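Side-chain contacts in sorting nexin-3 (Saccharomyces cerevisiae, PDB 1OCS), which binds phosphatidylinositol 3-phosphate through its PX domain and helps retrieve late Golgi membrane proteins from the prevacuolar compartment: residues 34-39 with 137-142; 58-63 with 125-130; 80-85 with 110-115. All coordinates share one frame; numbering follows the deposited sequence.

Interaction 1: 34-39 with 137-142; sequences NFLEIE and SVAGHP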
ATOM      1  N   ASN A  34     -13.495  -1.909  16.558  1.00 17.34           N
ATOM      2  CA  ASN A  34     -12.930  -1.807  15.220  1.00 17.22           C
ATOM      3  C   ASN A  34     -11.492  -2.305  15.261  1.00 16.82           C
ATOM      4  O   ASN A  34     -10.821  -2.214  16.292  1.00 16.89           O
ATOM      5  CB  ASN A  34     -12.916  -0.352  14.746  1.00 18.69           C
ATOM      6  CG  ASN A  34     -14.291   0.162  14.375  1.00 20.20           C
ATOM      7  OD1 ASN A  34     -14.519   1.369  14.346  1.00 24.81           O
ATOM      8  ND2 ASN A  34     -15.207  -0.748  14.071  1.00 18.92           N
ATOM      9  N   PHE A  35     -11.027  -2.833  14.137  1.00 15.22           N
ATOM     10  CA  PHE A  35      -9.658  -3.308  14.040  1.00 15.59           C
ATOM     11  C   PHE A  35      -9.264  -3.359  12.576  1.00 15.33           C
ATOM     12  O   PHE A  35     -10.117  -3.483  11.692  1.00 14.33           O
ATOM     13  CB  PHE A  35      -9.509  -4.707  14.662  1.00 14.37           C
ATOM     14  CG  PHE A  35     -10.009  -5.829  13.781  1.00 14.93           C
ATOM     15  CD1 PHE A  35      -9.180  -6.402  12.819  1.00 15.82           C
ATOM     16  CD2 PHE A  35     -11.315  -6.298  13.902  1.00 13.87           C
ATOM     17  CE1 PHE A  35      -9.647  -7.431  11.987  1.00 15.20           C
ATOM     18  CE2 PHE A  35     -11.789  -7.321  13.079  1.00 13.96           C
ATOM     19  CZ  PHE A  35     -10.955  -7.887  12.120  1.00 14.22           C
ATOM     20  N   LEU A  36      -7.969  -3.239  12.332  1.00 15.70           N
ATOM     21  CA  LEU A  36      -7.426  -3.332  10.990  1.00 16.07           C
ATOM     22  C   LEU A  36      -6.022  -3.890  11.127  1.00 16.32           C
ATOM     23  O   LEU A  36      -5.182  -3.330  11.836  1.00 18.97           O
ATOM     24  CB  LEU A  36      -7.392  -1.967  10.284  1.00 13.93           C
ATOM     25  CG  LEU A  36      -6.902  -2.053   8.825  1.00 15.19           C
ATOM     26  CD1 LEU A  36      -7.550  -0.960   7.971  1.00 14.07           C
ATOM     27  CD2 LEU A  36      -5.377  -1.943   8.789  1.00 13.37           C
ATOM     28  N   GLU A  37      -5.790  -5.017  10.471  1.00 15.32           N
ATOM     29  CA  GLU A  37      -4.491  -5.667  10.471  1.00 15.72           C
ATOM     30  C   GLU A  37      -3.992  -5.534   9.040  1.00 16.89           C
ATOM     31  O   GLU A  37      -4.757  -5.713   8.095  1.00 16.23           O
ATOM     32  CB  GLU A  37      -4.634  -7.155  10.812  1.00 17.31           C
ATOM     33  CG  GLU A  37      -5.334  -7.431  12.133  1.00 16.88           C
ATOM     34  CD  GLU A  37      -5.919  -8.829  12.195  1.00 20.96           C
ATOM     35  OE1 GLU A  37      -6.597  -9.144  13.193  1.00 19.20           O
ATOM     36  OE2 GLU A  37      -5.701  -9.613  11.244  1.00 20.19           O
ATOM     37  N   ILE A  38      -2.721  -5.207   8.866  1.00 15.78           N
ATOM     38  CA  ILE A  38      -2.203  -5.097   7.516  1.00 14.38           C
ATOM     39  C   ILE A  38      -0.716  -5.353   7.477  1.00 15.15           C
ATOM     40  O   ILE A  38       0.025  -5.006   8.407  1.00 12.91           O
ATOM     41  CB  ILE A  38      -2.511  -3.714   6.895  1.00 14.08           C
ATOM     42  CG1 ILE A  38      -2.232  -3.756   5.390  1.00 14.22           C
ATOM     43  CG2 ILE A  38      -1.680  -2.630   7.572  1.00 13.56           C
ATOM     44  CD1 ILE A  38      -2.933  -2.648   4.610  1.00 16.90           C
ATOM     45  N   GLU A  39      -0.288  -5.980   6.391  1.00 14.90           N
ATOM     46  CA  GLU A  39       1.109  -6.299   6.202  1.00 18.12           C
ATOM     47  C   GLU A  39       1.458  -6.268   4.720  1.00 16.45           C
ATOM     48  O   GLU A  39       0.630  -6.591   3.867  1.00 15.45           O
ATOM     49  CB  GLU A  39       1.404  -7.690   6.777  1.00 22.86           C
ATOM     50  CG  GLU A  39       2.828  -8.174   6.544  1.00 32.70           C
ATOM     51  CD  GLU A  39       3.100  -9.533   7.177  1.00 38.23           C
ATOM     52  OE1 GLU A  39       4.235 -10.042   7.031  1.00 40.25           O
ATOM     53  OE2 GLU A  39       2.179 -10.085   7.822  1.00 39.82           O
ATOM     54  N   SER A 137       1.405   2.289   9.408  1.00 18.83           N
ATOM     55  CA  SER A 137       1.324   3.632   9.963  1.00 18.64           C
ATOM     56  C   SER A 137       0.155   4.400   9.340  1.00 18.13           C
ATOM     57  O   SER A 137      -0.634   5.042  10.038  1.00 15.93           O
ATOM     58  CB  SER A 137       2.639   4.370   9.701  1.00 20.87           C
ATOM     59  OG  SER A 137       2.569   5.707  10.143  1.00 26.47           O
ATOM     60  N   VAL A 138       0.040   4.325   8.021  1.00 15.77           N
ATOM     61  CA  VAL A 138      -1.031   5.014   7.320  1.00 14.70           C
ATOM     62  C   VAL A 138      -2.402   4.375   7.552  1.00 15.90           C
ATOM     63  O   VAL A 138      -3.350   5.064   7.926  1.00 15.56           O
ATOM     64  CB  VAL A 138      -0.740   5.076   5.804  1.00 16.43           C
ATOM     65  CG1 VAL A 138      -1.976   5.557   5.044  1.00 16.33           C
ATOM     66  CG2 VAL A 138       0.446   6.018   5.553  1.00 15.66           C
ATOM     67  N   ALA A 139      -2.503   3.067   7.334  1.00 13.30           N
ATOM     68  CA  ALA A 139      -3.767   2.358   7.516  1.00 14.26           C
ATOM     69  C   ALA A 139      -4.189   2.333   8.980  1.00 14.90           C
ATOM     70  O   ALA A 139      -5.352   2.077   9.292  1.00 15.24           O
ATOM     71  CB  ALA A 139      -3.651   0.921   6.985  1.00 13.25           C
ATOM     72  N   GLY A 140      -3.241   2.597   9.874  1.00 16.16           N
ATOM     73  CA  GLY A 140      -3.540   2.584  11.295  1.00 17.57           C
ATOM     74  C   GLY A 140      -4.083   3.883  11.861  1.00 18.85           C
ATOM     75  O   GLY A 140      -4.537   3.919  13.006  1.00 19.61           O
ATOM     76  N   HIS A 141      -4.053   4.951  11.069  1.00 19.39           N
ATOM     77  CA  HIS A 141      -4.538   6.246  11.533  1.00 20.81           C
ATOM     78  C   HIS A 141      -6.062   6.270  11.616  1.00 21.37           C
ATOM     79  O   HIS A 141      -6.752   6.051  10.617  1.00 19.39           O
ATOM     80  CB  HIS A 141      -4.045   7.357  10.604  1.00 23.37           C
ATOM     81  CG  HIS A 141      -4.235   8.732  11.164  1.00 23.56           C
ATOM     82  ND1 HIS A 141      -5.478   9.264  11.428  1.00 23.15           N
ATOM     83  CD2 HIS A 141      -3.336   9.676  11.531  1.00 23.74           C
ATOM     84  CE1 HIS A 141      -5.338  10.474  11.936  1.00 24.18           C
ATOM     85  NE2 HIS A 141      -4.049  10.749  12.009  1.00 24.67           N
ATOM     86  N   PRO A 142      -6.609   6.559  12.813  1.00 21.59           N
ATOM     87  CA  PRO A 142      -8.054   6.609  13.051  1.00 21.24           C
ATOM     88  C   PRO A 142      -8.860   7.444  12.065  1.00 21.06           C
ATOM     89  O   PRO A 142      -9.928   7.019  11.625  1.00 20.29           O
ATOM     90  CB  PRO A 142      -8.156   7.152  14.480  1.00 22.54           C
ATOM     91  CG  PRO A 142      -6.914   6.657  15.119  1.00 22.02           C
ATOM     92  CD  PRO A 142      -5.875   6.914  14.042  1.00 21.98           C
TER

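Interaction 2: 58-63 with 125-130; sequences TDYEII and EERRQG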
ATOM      1  N   THR A  58       8.720  -5.610 -10.227  1.00 20.80           N
ATOM      2  CA  THR A  58       8.427  -6.278  -8.970  1.00 18.83           C
ATOM      3  C   THR A  58       7.253  -5.620  -8.265  1.00 18.05           C
ATOM      4  O   THR A  58       7.040  -4.405  -8.357  1.00 15.94           O
ATOM      5  CB  THR A  58       9.660  -6.337  -8.009  1.00 21.21           C
ATOM      6  OG1 THR A  58       9.401  -5.571  -6.834  1.00 25.45           O
ATOM      7  CG2 THR A  58      10.912  -5.835  -8.683  1.00 14.59           C
ATOM      8  N   ASP A  59       6.442  -6.439  -7.611  1.00 16.75           N
ATOM      9  CA  ASP A  59       5.321  -5.900  -6.866  1.00 16.61           C
ATOM     10  C   ASP A  59       5.278  -6.591  -5.517  1.00 17.22           C
ATOM     11  O   ASP A  59       5.991  -7.577  -5.291  1.00 17.23           O
ATOM     12  CB  ASP A  59       4.003  -6.040  -7.644  1.00 16.19           C
ATOM     13  CG  ASP A  59       3.659  -7.474  -7.991  1.00 18.26           C
ATOM     14  OD1 ASP A  59       2.657  -7.652  -8.712  1.00 18.77           O
ATOM     15  OD2 ASP A  59       4.370  -8.408  -7.556  1.00 17.92           O
ATOM     16  N   TYR A  60       4.468  -6.056  -4.617  1.00 16.31           N
ATOM     17  CA  TYR A  60       4.371  -6.578  -3.267  1.00 16.28           C
ATOM     18  C   TYR A  60       2.938  -6.910  -2.914  1.00 17.09           C
ATOM     19  O   TYR A  60       2.006  -6.261  -3.384  1.00 16.49           O
ATOM     20  CB  TYR A  60       4.905  -5.535  -2.280  1.00 16.53           C
ATOM     21  CG  TYR A  60       6.264  -4.992  -2.664  1.00 17.63           C
ATOM     22  CD1 TYR A  60       6.410  -4.124  -3.748  1.00 16.51           C
ATOM     23  CD2 TYR A  60       7.411  -5.393  -1.981  1.00 18.27           C
ATOM     24  CE1 TYR A  60       7.665  -3.673  -4.150  1.00 16.75           C
ATOM     25  CE2 TYR A  60       8.672  -4.946  -2.372  1.00 20.12           C
ATOM     26  CZ  TYR A  60       8.791  -4.092  -3.458  1.00 18.65           C
ATOM     27  OH  TYR A  60      10.036  -3.681  -3.869  1.00 18.86           O
ATOM     28  N   GLU A  61       2.766  -7.924  -2.080  1.00 16.65           N
ATOM     29  CA  GLU A  61       1.432  -8.307  -1.664  1.00 17.71           C
ATOM     30  C   GLU A  61       1.020  -7.563  -0.397  1.00 16.82           C
ATOM     31  O   GLU A  61       1.805  -7.415   0.543  1.00 15.79           O
ATOM     32  CB  GLU A  61       1.357  -9.815  -1.404  1.00 19.28           C
ATOM     33  CG  GLU A  61       0.009 -10.269  -0.869  1.00 24.69           C
ATOM     34  CD  GLU A  61      -0.036 -11.758  -0.588  1.00 26.02           C
ATOM     35  OE1 GLU A  61       0.110 -12.544  -1.541  1.00 30.31           O
ATOM     36  OE2 GLU A  61      -0.214 -12.140   0.584  1.00 26.71           O
ATOM     37  N   ILE A  62      -0.210  -7.068  -0.397  1.00 15.34           N
ATOM     38  CA  ILE A  62      -0.751  -6.399   0.768  1.00 15.75           C
ATOM     39  C   ILE A  62      -1.873  -7.310   1.258  1.00 15.51           C
ATOM     40  O   ILE A  62      -2.776  -7.660   0.497  1.00 15.64           O
ATOM     41  CB  ILE A  62      -1.359  -5.020   0.437  1.00 16.78           C
ATOM     42  CG1 ILE A  62      -0.289  -4.085  -0.140  1.00 18.08           C
ATOM     43  CG2 ILE A  62      -1.943  -4.400   1.711  1.00 17.43           C
ATOM     44  CD1 ILE A  62      -0.804  -2.688  -0.443  1.00 19.16           C
ATOM     45  N   ILE A  63      -1.791  -7.734   2.511  1.00 16.12           N
ATOM     46  CA  ILE A  63      -2.833  -8.574   3.079  1.00 17.07           C
ATOM     47  C   ILE A  63      -3.429  -7.777   4.228  1.00 16.84           C
ATOM     48  O   ILE A  63      -2.708  -7.288   5.102  1.00 15.57           O
ATOM     49  CB  ILE A  63      -2.281  -9.935   3.578  1.00 20.07           C
ATOM     50  CG1 ILE A  63      -3.404 -10.717   4.265  1.00 23.25           C
ATOM     51  CG2 ILE A  63      -1.089  -9.726   4.494  1.00 19.80           C
ATOM     52  CD1 ILE A  63      -2.957 -12.025   4.895  1.00 29.88           C
ATOM     53  N   GLU A 125      14.110  -6.020  -0.467  1.00 25.38           N
ATOM     54  CA  GLU A 125      13.850  -6.322   0.938  1.00 28.09           C
ATOM     55  C   GLU A 125      13.707  -5.033   1.743  1.00 28.23           C
ATOM     56  O   GLU A 125      12.875  -4.946   2.648  1.00 28.99           O
ATOM     57  CB  GLU A 125      14.974  -7.181   1.528  1.00 31.08           C
ATOM     58  CG  GLU A 125      14.836  -7.417   3.027  1.00 34.44           C
ATOM     59  CD  GLU A 125      13.542  -8.118   3.405  1.00 36.56           C
ATOM     60  OE1 GLU A 125      13.216  -8.145   4.613  1.00 38.80           O
ATOM     61  OE2 GLU A 125      12.853  -8.646   2.502  1.00 37.43           O
ATOM     62  N   GLU A 126      14.517  -4.032   1.411  1.00 27.96           N
ATOM     63  CA  GLU A 126      14.451  -2.753   2.103  1.00 28.02           C
ATOM     64  C   GLU A 126      13.116  -2.082   1.812  1.00 25.87           C
ATOM     65  O   GLU A 126      12.521  -1.466   2.691  1.00 24.03           O
ATOM     66  CB  GLU A 126      15.612  -1.849   1.674  1.00 32.78           C
ATOM     67  CG  GLU A 126      16.977  -2.372   2.125  1.00 40.77           C
ATOM     68  CD  GLU A 126      18.122  -1.424   1.806  1.00 44.85           C
ATOM     69  OE1 GLU A 126      18.394  -1.186   0.606  1.00 46.91           O
ATOM     70  OE2 GLU A 126      18.752  -0.915   2.761  1.00 47.71           O
ATOM     71  N   ARG A 127      12.639  -2.206   0.577  1.00 22.97           N
ATOM     72  CA  ARG A 127      11.355  -1.621   0.222  1.00 23.66           C
ATOM     73  C   ARG A 127      10.227  -2.373   0.913  1.00 22.27           C
ATOM     74  O   ARG A 127       9.282  -1.764   1.408  1.00 20.61           O
ATOM     75  CB  ARG A 127      11.139  -1.646  -1.292  1.00 21.76           C
ATOM     76  CG  ARG A 127      11.872  -0.528  -1.999  1.00 24.73           C
ATOM     77  CD  ARG A 127      11.478  -0.385  -3.459  1.00 22.72           C
ATOM     78  NE  ARG A 127      11.883   0.933  -3.938  1.00 20.63           N
ATOM     79  CZ  ARG A 127      11.755   1.360  -5.188  1.00 20.08           C
ATOM     80  NH1 ARG A 127      11.229   0.570  -6.116  1.00 14.89           N
ATOM     81  NH2 ARG A 127      12.147   2.590  -5.496  1.00 18.04           N
ATOM     82  N   ARG A 128      10.332  -3.697   0.945  1.00 21.91           N
ATOM     83  CA  ARG A 128       9.309  -4.516   1.586  1.00 23.38           C
ATOM     84  C   ARG A 128       9.139  -4.072   3.039  1.00 22.53           C
ATOM     85  O   ARG A 128       8.032  -3.768   3.476  1.00 21.45           O
ATOM     86  CB  ARG A 128       9.705  -5.991   1.551  1.00 24.43           C
ATOM     87  CG  ARG A 128       8.586  -6.935   1.953  1.00 28.61           C
ATOM     88  CD  ARG A 128       9.119  -8.074   2.793  1.00 33.38           C
ATOM     89  NE  ARG A 128       9.620  -7.577   4.066  1.00 39.19           N
ATOM     90  CZ  ARG A 128      10.219  -8.326   4.985  1.00 42.39           C
ATOM     91  NH1 ARG A 128      10.638  -7.771   6.115  1.00 43.05           N
ATOM     92  NH2 ARG A 128      10.405  -9.625   4.775  1.00 43.82           N
ATOM     93  N   GLN A 129      10.247  -4.036   3.781  1.00 22.67           N
ATOM     94  CA  GLN A 129      10.224  -3.628   5.184  1.00 22.78           C
ATOM     95  C   GLN A 129       9.704  -2.208   5.334  1.00 20.81           C
ATOM     96  O   GLN A 129       8.846  -1.940   6.172  1.00 19.92           O
ATOM     97  CB  GLN A 129      11.625  -3.713   5.800  1.00 24.24           C
ATOM     98  CG  GLN A 129      12.203  -5.113   5.833  1.00 33.51           C
ATOM     99  CD  GLN A 129      13.559  -5.174   6.513  1.00 37.57           C
ATOM    100  OE1 GLN A 129      14.237  -6.201   6.469  1.00 41.88           O
ATOM    101  NE2 GLN A 129      13.957  -4.077   7.152  1.00 40.55           N
ATOM    102  N   GLY A 130      10.235  -1.296   4.525  1.00 19.22           N
ATOM    103  CA  GLY A 130       9.800   0.086   4.595  1.00 18.51           C
ATOM    104  C   GLY A 130       8.324   0.235   4.282  1.00 18.51           C
ATOM    105  O   GLY A 130       7.585   0.905   5.011  1.00 18.28           O
TER
HETATM  106  O   HOH W   1      10.263  -2.327  -6.233  1.00 17.16           O

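Interaction 3: 80-85 with 110-115; sequences RRYSDF and PGKILL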
ATOM      1  N   ARG A  80       0.755  -4.792  -5.286  1.00 15.47           N
ATOM      2  CA  ARG A  80       1.008  -3.402  -5.641  1.00 16.42           C
ATOM      3  C   ARG A  80       2.479  -3.155  -5.956  1.00 16.71           C
ATOM      4  O   ARG A  80       3.365  -3.634  -5.239  1.00 15.58           O
ATOM      5  CB  ARG A  80       0.609  -2.481  -4.478  1.00 17.14           C
ATOM      6  CG  ARG A  80      -0.863  -2.514  -4.109  1.00 16.89           C
ATOM      7  CD  ARG A  80      -1.715  -1.840  -5.172  1.00 17.15           C
ATOM      8  NE  ARG A  80      -3.122  -1.760  -4.773  1.00 17.82           N
ATOM      9  CZ  ARG A  80      -4.096  -2.514  -5.276  1.00 19.38           C
ATOM     10  NH1 ARG A  80      -3.834  -3.430  -6.208  1.00 17.83           N
ATOM     11  NH2 ARG A  80      -5.344  -2.341  -4.856  1.00 17.83           N
ATOM     12  N   ARG A  81       2.724  -2.406  -7.029  1.00 15.80           N
ATOM     13  CA  ARG A  81       4.082  -2.042  -7.427  1.00 16.05           C
ATOM     14  C   ARG A  81       4.455  -0.862  -6.545  1.00 15.54           C
ATOM     15  O   ARG A  81       3.580  -0.199  -5.986  1.00 13.69           O
ATOM     16  CB  ARG A  81       4.127  -1.551  -8.875  1.00 14.16           C
ATOM     17  CG  ARG A  81       3.764  -2.557  -9.959  1.00 16.12           C
ATOM     18  CD  ARG A  81       3.564  -1.794 -11.269  1.00 16.48           C
ATOM     19  NE  ARG A  81       3.472  -2.638 -12.457  1.00 19.18           N
ATOM     20  CZ  ARG A  81       4.439  -2.774 -13.363  1.00 21.07           C
ATOM     21  NH1 ARG A  81       4.255  -3.564 -14.417  1.00 20.43           N
ATOM     22  NH2 ARG A  81       5.592  -2.127 -13.223  1.00 19.72           N
ATOM     23  N   TYR A  82       5.746  -0.586  -6.427  1.00 15.22           N
ATOM     24  CA  TYR A  82       6.178   0.552  -5.637  1.00 15.09           C
ATOM     25  C   TYR A  82       5.531   1.807  -6.221  1.00 14.64           C
ATOM     26  O   TYR A  82       5.156   2.722  -5.493  1.00 15.36           O
ATOM     27  CB  TYR A  82       7.699   0.681  -5.679  1.00 15.72           C
ATOM     28  CG  TYR A  82       8.219   1.810  -4.829  1.00 18.84           C
ATOM     29  CD1 TYR A  82       8.466   3.068  -5.377  1.00 17.44           C
ATOM     30  CD2 TYR A  82       8.442   1.623  -3.465  1.00 18.80           C
ATOM     31  CE1 TYR A  82       8.928   4.117  -4.583  1.00 19.20           C
ATOM     32  CE2 TYR A  82       8.899   2.663  -2.666  1.00 22.07           C
ATOM     33  CZ  TYR A  82       9.139   3.903  -3.230  1.00 21.30           C
ATOM     34  OH  TYR A  82       9.585   4.924  -2.427  1.00 24.16           O
ATOM     35  N   SER A  83       5.390   1.847  -7.542  1.00 14.93           N
ATOM     36  CA  SER A  83       4.775   3.007  -8.183  1.00 14.25           C
ATOM     37  C   SER A  83       3.309   3.164  -7.773  1.00 15.58           C
ATOM     38  O   SER A  83       2.787   4.277  -7.763  1.00 14.99           O
ATOM     39  CB  SER A  83       4.891   2.907  -9.710  1.00 13.89           C
ATOM     40  OG  SER A  83       4.342   1.701 -10.192  1.00 10.88           O
ATOM     41  N   ASP A  84       2.643   2.058  -7.434  1.00 13.98           N
ATOM     42  CA  ASP A  84       1.250   2.141  -7.005  1.00 14.87           C
ATOM     43  C   ASP A  84       1.192   2.840  -5.644  1.00 14.92           C
ATOM     44  O   ASP A  84       0.272   3.612  -5.377  1.00 14.88           O
ATOM     45  CB  ASP A  84       0.609   0.748  -6.901  1.00 15.50           C
ATOM     46  CG  ASP A  84       0.387   0.100  -8.263  1.00 17.96           C
ATOM     47  OD1 ASP A  84      -0.019   0.806  -9.213  1.00 18.30           O
ATOM     48  OD2 ASP A  84       0.608  -1.118  -8.379  1.00 16.76           O
ATOM     49  N   PHE A  85       2.169   2.554  -4.784  1.00 12.54           N
ATOM     50  CA  PHE A  85       2.238   3.185  -3.469  1.00 14.27           C
ATOM     51  C   PHE A  85       2.481   4.685  -3.654  1.00 14.00           C
ATOM     52  O   PHE A  85       1.915   5.513  -2.931  1.00 14.10           O
ATOM     53  CB  PHE A  85       3.385   2.586  -2.640  1.00 13.95           C
ATOM     54  CG  PHE A  85       3.059   1.257  -2.005  1.00 15.34           C
ATOM     55  CD1 PHE A  85       2.538   1.198  -0.713  1.00 14.79           C
ATOM     56  CD2 PHE A  85       3.292   0.067  -2.686  1.00 13.15           C
ATOM     57  CE1 PHE A  85       2.255  -0.030  -0.106  1.00 15.33           C
ATOM     58  CE2 PHE A  85       3.012  -1.170  -2.085  1.00 14.87           C
ATOM     59  CZ  PHE A  85       2.494  -1.214  -0.794  1.00 13.85           C
ATOM     60  N   PRO A 110       9.062   5.238   2.098  1.00 26.13           N
ATOM     61  CA  PRO A 110      10.460   4.814   2.221  1.00 28.52           C
ATOM     62  C   PRO A 110      10.968   4.238   0.905  1.00 30.38           C
ATOM     63  O   PRO A 110      10.184   3.964   0.002  1.00 30.84           O
ATOM     64  CB  PRO A 110      10.410   3.743   3.315  1.00 29.11           C
ATOM     65  CG  PRO A 110       9.133   4.050   4.066  1.00 28.88           C
ATOM     66  CD  PRO A 110       8.193   4.421   2.960  1.00 26.58           C
ATOM     67  N   GLY A 111      12.283   4.062   0.809  1.00 32.87           N
ATOM     68  CA  GLY A 111      12.889   3.481  -0.378  1.00 35.21           C
ATOM     69  C   GLY A 111      12.685   4.166  -1.715  1.00 37.08           C
ATOM     70  O   GLY A 111      12.765   3.512  -2.753  1.00 36.97           O
ATOM     71  N   LYS A 112      12.416   5.468  -1.706  1.00 39.95           N
ATOM     72  CA  LYS A 112      12.225   6.205  -2.950  1.00 43.44           C
ATOM     73  C   LYS A 112      13.557   6.321  -3.677  1.00 44.94           C
ATOM     74  O   LYS A 112      13.689   5.904  -4.830  1.00 45.19           O
ATOM     75  CB  LYS A 112      11.672   7.609  -2.667  1.00 44.80           C
ATOM     76  CG  LYS A 112      10.179   7.656  -2.366  1.00 46.37           C
ATOM     77  CD  LYS A 112       9.726   9.050  -1.934  1.00 46.59           C
ATOM     78  CE  LYS A 112      10.298   9.432  -0.575  1.00 43.45           C
ATOM     79  NZ  LYS A 112       9.941  10.820  -0.191  1.00 45.48           N
ATOM     80  N   ILE A 113      14.539   6.895  -2.989  1.00 47.12           N
ATOM     81  CA  ILE A 113      15.874   7.077  -3.545  1.00 48.54           C
ATOM     82  C   ILE A 113      16.448   5.726  -3.963  1.00 48.48           C
ATOM     83  O   ILE A 113      16.207   4.711  -3.309  1.00 48.40           O
ATOM     84  CB  ILE A 113      16.826   7.722  -2.508  1.00 49.89           C
ATOM     85  CG1 ILE A 113      16.244   9.053  -2.022  1.00 49.90           C
ATOM     86  CG2 ILE A 113      18.210   7.926  -3.120  1.00 50.24           C
ATOM     87  CD1 ILE A 113      16.000  10.064  -3.125  1.00 50.75           C
ATOM     88  N   LEU A 114      17.209   5.722  -5.052  1.00 48.11           N
ATOM     89  CA  LEU A 114      17.807   4.496  -5.556  1.00 47.85           C
ATOM     90  C   LEU A 114      19.249   4.720  -5.999  1.00 47.81           C
ATOM     91  O   LEU A 114      19.519   5.540  -6.877  1.00 48.80           O
ATOM     92  CB  LEU A 114      16.980   3.965  -6.730  1.00 47.57           C
ATOM     93  CG  LEU A 114      16.389   2.554  -6.622  1.00 48.09           C
ATOM     94  CD1 LEU A 114      15.608   2.404  -5.328  1.00 47.12           C
ATOM     95  CD2 LEU A 114      15.491   2.296  -7.822  1.00 48.15           C
ATOM     96  N   LEU A 115      20.175   3.999  -5.376  1.00 47.18           N
ATOM     97  CA  LEU A 115      21.588   4.101  -5.727  1.00 45.48           C
ATOM     98  C   LEU A 115      22.102   2.689  -5.965  1.00 43.10           C
ATOM     99  O   LEU A 115      23.278   2.476  -6.257  1.00 44.41           O
ATOM    100  CB  LEU A 115      22.385   4.764  -4.602  1.00 48.38           C
ATOM    101  CG  LEU A 115      23.853   5.062  -4.936  1.00 50.61           C
ATOM    102  CD1 LEU A 115      23.926   5.973  -6.157  1.00 50.75           C
ATOM    103  CD2 LEU A 115      24.537   5.717  -3.742  1.00 52.03           C
TER

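Interaction 1: 34-39 with 137-142
The carbonyl oxygen of Ala139 receives a hydrogen bond from NE2 of Gln145, while both methyls of Leu36 lie near that oxygen. Leu36 CD1 comes to 4.0 Å from Ala139 O, so a polar atom pinned by an amide also has hydrocarbon beside it. The contact proper is apolar. Leu36 reaches across with CG anti to its backbone N (chi1 -176°), and this extension brings CD2 to 3.8 Å from Ala139 CB. From the next inward-facing position of the strand, the CG2 branch of Ile38 meets the same methyl, with 4.1 Å between CG2 and Ala139 CB. One small side chain thus sits where two branched ones converge, with Leu36 CA 7.1 Å from Gly140 CA. Just beyond, the chain turns: His141 N bonds back to Val138 O at 3.2 Å, and His141 ND1 caps the backbone N of Leu143 at the start of the next helix. The contact lies away from the lipid site. It joins the beginning of edge strand 36-46 to the C-terminal end of helix 121-139, where Gln136 also bonds to Ile38 O, with strand 57-66 alongside Leu36 and Ile38 and helix 142-147 supplying Gln145.

Interaction 2: 58-63 with 125-130
Tyr60 projects from strand 57-66 onto helix 121-139 and meets two successive arginines, chiefly through their carbon atoms and backbone. Its hydroxyl end lies against the aliphatic part of Arg127, with Tyr60 OH 3.5 Å from Arg127 CB and 3.6 Å from Arg127 CD. The two side chains cross at roughly a right angle, and the ring and guanidinium planes are 61° apart. Further back on the ring, CE2 approaches the backbone of Arg128, 3.9 Å from its N, and the CB of that residue lies close by.

No direct hydrogen bond joins the segments; a water molecule does. It lies in the plane of the Tyr60 ring at its hydroxyl edge, 2.7 Å from Tyr60 OH, and also at the edge of the Arg127 guanidinium group, where it accepts from NH1 over 3.1 Å. A weak bond links it to Thr58 OG1 as well. Extended from CG to NE, Arg127 carries its guanidinium past the hydroxyl, where NH2 bonds to Gly111 O and the group makes a cation-pi contact with Tyr82. Arg128 instead bends back along its own helix: its NH1 lies 3.0 Å from Glu125 OE1, but that oxygen is well out of the guanidinium plane, so charge alone pairs them. Ile124 and Leu131 of the same helix also pack on the tyrosine side chain.

Arg127 is one of the residues that bind phosphatidylinositol 3-phosphate. Tyr60 packs on its aliphatic chain, while the water at NH1, Gly111 O at NH2 and the Tyr82 ring probably restrict how its guanidinium can turn, which is consistent with a positive charge set in place beforehand for an anionic lipid headgroup.

Interaction 3: 80-85 with 110-115
Pro110 O is the acceptor for Tyr82, whose hydroxyl donates to it over 2.7 Å with the oxygen at the ring edge, near the ring plane; the exact place of the hydroxyl is less sure, as it is modelled too close to a neighbour. A chi1 of -177° turns CG away from the backbone N and sends the ring out to the loop. Gly111 follows with a positive phi of 59°, and any CB here would point at the ring, about 4.1 Å from Tyr82 CE2. Lys112, a lipid-binding residue like Arg81 and Ser83, crosses the tyrosine at about a right angle before its chain leads away. A valine in place of Tyr82 would probably leave Pro110 O without this donor and the guanidinium of Arg127 without its aromatic partner. At the base of the tyrosine's helix, Arg81 N donates to Asp84 OD2 (2.8 Å, 166°). The contact thus ties the RRYSDF signature of PX domains, where strand 75-81 passes into helix 82-89, to the loop that leaves the proline-rich PxxP segment and leads to helix 121-139.

Overall arrangement
Helix 121-139 is common to interactions 1 and 2, which hold it by its C-terminal end and its N-terminal half against neighbouring strands of one antiparallel sheet. Both are buried, yet the first is wholly apolar across its segments, whereas the second brings in a water and a charged side chain. Interaction 3 is partly buried and sets a tyrosine against a loop. Its centre lies about 9 Å from that of interaction 2; the two meet at Arg127 and the loop, and between them contain the four lipid-binding residues. Interaction 1, some 20 Å from interaction 3 between centres, illustrates the contrast: packing far from the site, polar chemistry around it.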